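Long-range contact in phosphoribosylaminoimidazole-succinocarboxamide synthase (PDB 2CNU), which catalyses the ATP-dependent joining of aspartate to the carboxylate of CAIR, giving SAICAR in de novo purine biosynthesis: residues A[261-266]-A[278-283]. Sequence-based numbering, arbitrary orientation.
With ASP (aspartic acid), chain B; SO4 (sulfate ion), chain H.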
loop_
_atom_site.group_PDB
_atom_site.type_symbol
_atom_site.label_atom_id
_atom_site.label_comp_id
_atom_site.label_asym_id
_atom_site.label_seq_id
_atom_site.Cartn_x
_atom_site.Cartn_y
_atom_site.Cartn_z
ATOM N N GLN A 261 5.027 -14.859 2.854
ATOM C CA GLN A 261 5.163 -16.270 2.478
ATOM C C GLN A 261 5.019 -17.158 3.688
ATOM O O GLN A 261 4.470 -18.271 3.581
ATOM C CB GLN A 261 6.484 -16.563 1.764
ATOM C CG GLN A 261 6.402 -17.848 1.029
ATOM C CD GLN A 261 5.353 -17.766 -0.062
ATOM O OE1 GLN A 261 5.356 -16.862 -0.887
ATOM N NE2 GLN A 261 4.456 -18.743 -0.114
ATOM N N PHE A 262 5.537 -16.735 4.828
ATOM C CA PHE A 262 5.504 -17.605 6.024
ATOM C C PHE A 262 4.044 -17.859 6.401
ATOM O O PHE A 262 3.653 -18.995 6.715
ATOM C CB PHE A 262 6.156 -16.955 7.261
ATOM C CG PHE A 262 7.416 -16.207 6.993
ATOM C CD1 PHE A 262 8.396 -16.745 6.181
ATOM C CD2 PHE A 262 7.641 -14.947 7.568
ATOM C CE1 PHE A 262 9.580 -16.033 5.935
ATOM C CE2 PHE A 262 8.839 -14.262 7.357
ATOM C CZ PHE A 262 9.788 -14.795 6.524
ATOM N N LEU A 263 3.245 -16.797 6.384
ATOM C CA LEU A 263 1.835 -16.896 6.684
ATOM C C LEU A 263 1.088 -17.749 5.646
ATOM O O LEU A 263 0.298 -18.625 5.991
ATOM C CB LEU A 263 1.246 -15.481 6.792
ATOM C CG LEU A 263 -0.268 -15.371 6.894
ATOM C CD1 LEU A 263 -0.757 -16.151 8.105
ATOM C CD2 LEU A 263 -0.663 -13.957 6.985
ATOM N N ARG A 264 1.319 -17.448 4.366
ATOM C CA ARG A 264 0.660 -18.191 3.306
ATOM C C ARG A 264 0.945 -19.664 3.384
ATOM O O ARG A 264 0.047 -20.504 3.197
ATOM C CB ARG A 264 1.100 -17.676 1.953
ATOM C CG ARG A 264 0.583 -16.339 1.520
ATOM C CD ARG A 264 0.999 -16.144 0.066
ATOM N NE ARG A 264 0.778 -14.792 -0.364
ATOM C CZ ARG A 264 1.325 -14.277 -1.478
ATOM N NH1 ARG A 264 1.214 -13.011 -1.824
ATOM N NH2 ARG A 264 2.043 -15.085 -2.219
ATOM N N ASP A 265 2.194 -20.018 3.648
ATOM C CA ASP A 265 2.541 -21.431 3.699
ATOM C C ASP A 265 1.806 -22.092 4.843
ATOM O O ASP A 265 1.339 -23.221 4.673
ATOM C CB ASP A 265 4.048 -21.602 3.897
ATOM C CG ASP A 265 4.872 -21.243 2.674
ATOM O OD1 ASP A 265 6.085 -21.157 2.820
ATOM O OD2 ASP A 265 4.284 -21.086 1.581
ATOM N N TRP A 266 1.697 -21.468 6.008
ATOM C CA TRP A 266 0.964 -22.042 7.114
ATOM C C TRP A 266 -0.506 -22.196 6.763
ATOM O O TRP A 266 -1.155 -23.256 7.034
ATOM C CB TRP A 266 1.150 -21.206 8.382
ATOM C CG TRP A 266 0.408 -21.749 9.527
ATOM C CD1 TRP A 266 0.734 -22.841 10.250
ATOM C CD2 TRP A 266 -0.894 -21.351 10.004
ATOM N NE1 TRP A 266 -0.236 -23.114 11.172
ATOM C CE2 TRP A 266 -1.261 -22.246 11.009
ATOM C CE3 TRP A 266 -1.758 -20.341 9.649
ATOM C CZ2 TRP A 266 -2.450 -22.139 11.715
ATOM C CZ3 TRP A 266 -2.963 -20.253 10.317
ATOM C CH2 TRP A 266 -3.271 -21.124 11.349
ATOM N N VAL A 278 -9.439 -16.670 11.043
ATOM C CA VAL A 278 -8.316 -17.541 11.347
ATOM C C VAL A 278 -7.284 -16.853 12.231
ATOM O O VAL A 278 -6.758 -15.800 11.899
ATOM C CB VAL A 278 -7.639 -18.027 10.023
ATOM C CG1 VAL A 278 -6.382 -18.809 10.366
ATOM C CG2 VAL A 278 -8.610 -18.925 9.235
ATOM N N LYS A 279 -6.999 -17.466 13.378
ATOM C CA LYS A 279 -5.949 -16.972 14.281
ATOM C C LYS A 279 -4.629 -17.575 13.890
ATOM O O LYS A 279 -4.443 -18.791 13.876
ATOM C CB LYS A 279 -6.316 -17.317 15.724
ATOM C CG LYS A 279 -5.353 -16.763 16.712
ATOM C CD LYS A 279 -5.738 -17.017 18.155
ATOM C CE LYS A 279 -4.792 -16.288 19.091
ATOM N NZ LYS A 279 -5.026 -16.713 20.516
ATOM N N MET A 280 -3.644 -16.726 13.613
ATOM C CA MET A 280 -2.301 -17.150 13.314
ATOM C C MET A 280 -1.582 -17.613 14.571
ATOM O O MET A 280 -1.686 -16.954 15.588
ATOM C CB MET A 280 -1.507 -15.956 12.775
ATOM C CG MET A 280 -2.036 -15.344 11.512
ATOM S SD MET A 280 -1.166 -13.823 11.042
ATOM C CE MET A 280 -1.866 -12.684 12.197
ATOM N N PRO A 281 -0.826 -18.695 14.492
ATOM C CA PRO A 281 -0.032 -19.084 15.654
ATOM C C PRO A 281 1.078 -18.060 15.928
ATOM O O PRO A 281 1.510 -17.302 15.062
ATOM C CB PRO A 281 0.582 -20.411 15.220
ATOM C CG PRO A 281 -0.235 -20.933 14.057
ATOM C CD PRO A 281 -0.679 -19.660 13.378
ATOM N N GLN A 282 1.523 -18.084 17.178
ATOM C CA GLN A 282 2.500 -17.090 17.604
ATOM C C GLN A 282 3.786 -17.082 16.788
ATOM O O GLN A 282 4.351 -16.039 16.518
ATOM C CB GLN A 282 2.834 -17.340 19.074
ATOM C CG GLN A 282 3.630 -16.249 19.689
ATOM C CD GLN A 282 2.820 -15.014 19.762
ATOM O OE1 GLN A 282 1.743 -15.031 20.319
ATOM N NE2 GLN A 282 3.253 -13.962 19.130
ATOM N N ASP A 283 4.274 -18.253 16.427
ATOM C CA ASP A 283 5.506 -18.270 15.647
ATOM C C ASP A 283 5.336 -17.592 14.281
ATOM O O ASP A 283 6.281 -16.955 13.792
ATOM C CB ASP A 283 6.096 -19.669 15.480
ATOM C CG ASP A 283 5.223 -20.631 14.679
ATOM O OD1 ASP A 283 5.798 -21.517 13.999
ATOM O OD2 ASP A 283 3.976 -20.570 14.714
HETATM N N ASP B . -1.261 -9.852 -0.347
HETATM C CA ASP B . -2.053 -10.782 0.445
HETATM C C ASP B . -1.397 -12.189 0.177
HETATM O O ASP B . -0.141 -12.179 0.166
HETATM C CB ASP B . -3.473 -10.566 -0.067
HETATM C CG ASP B . -4.520 -10.768 0.958
HETATM O OD1 ASP B . -5.371 -9.882 1.150
HETATM O OD2 ASP B . -4.480 -11.813 1.601
HETATM O OXT ASP B . -1.930 -13.381 0.079
HETATM S S SO4 H . 1.553 -19.054 -2.852
HETATM O O1 SO4 H . 1.915 -20.230 -2.126
HETATM O O2 SO4 H . 2.372 -17.963 -2.421
HETATM O O3 SO4 H . 1.653 -19.308 -4.256
HETATM O O4 SO4 H . 0.129 -18.938 -2.619
#
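Trp266 lays one face of its indole against Pro281 in a CH-pi contact: Pro281 CD lies 3.4 Å from the centroid of the Trp266 six-membered ring, 11° off the normal. Pro281 CG lies 3.4 Å from Trp266 CZ2. With CG anti to the backbone N (chi1 179°), the indole reaches the facing segment. Val278 CG1 meets the ring edge in plane, 3.7 Å from Trp266 CZ3. Deeper in, Leu263 and Met280 cross at about a right angle, Leu263 CD1 lying 3.7 Å from Met280 CG. A serine at Trp266 would probably leave the Pro281 ring and Val278 CG1 without their apolar partner. Lys279 is the loose, exposed side: its carbonyl O lies 3.6 Å from Trp266 CH2, but its side chain makes no contact. Elsewhere on helix 261-269, Arg264 NE and NH1 donate to O of an aspartic acid, while Arg264 NH2 and Gln261 NE2 share O2 of a sulfate, probably from the crystallisation liquor. Aspartate is a substrate, so this face may border its site. Pro281 holds the N-cap position of helix 282-300, whose Ile284 touches Leu263 and Trp266, so helix 261-269 packs against its start. The Val278 backbone hydrogen-bonds to Glu47, just past strand 44-45.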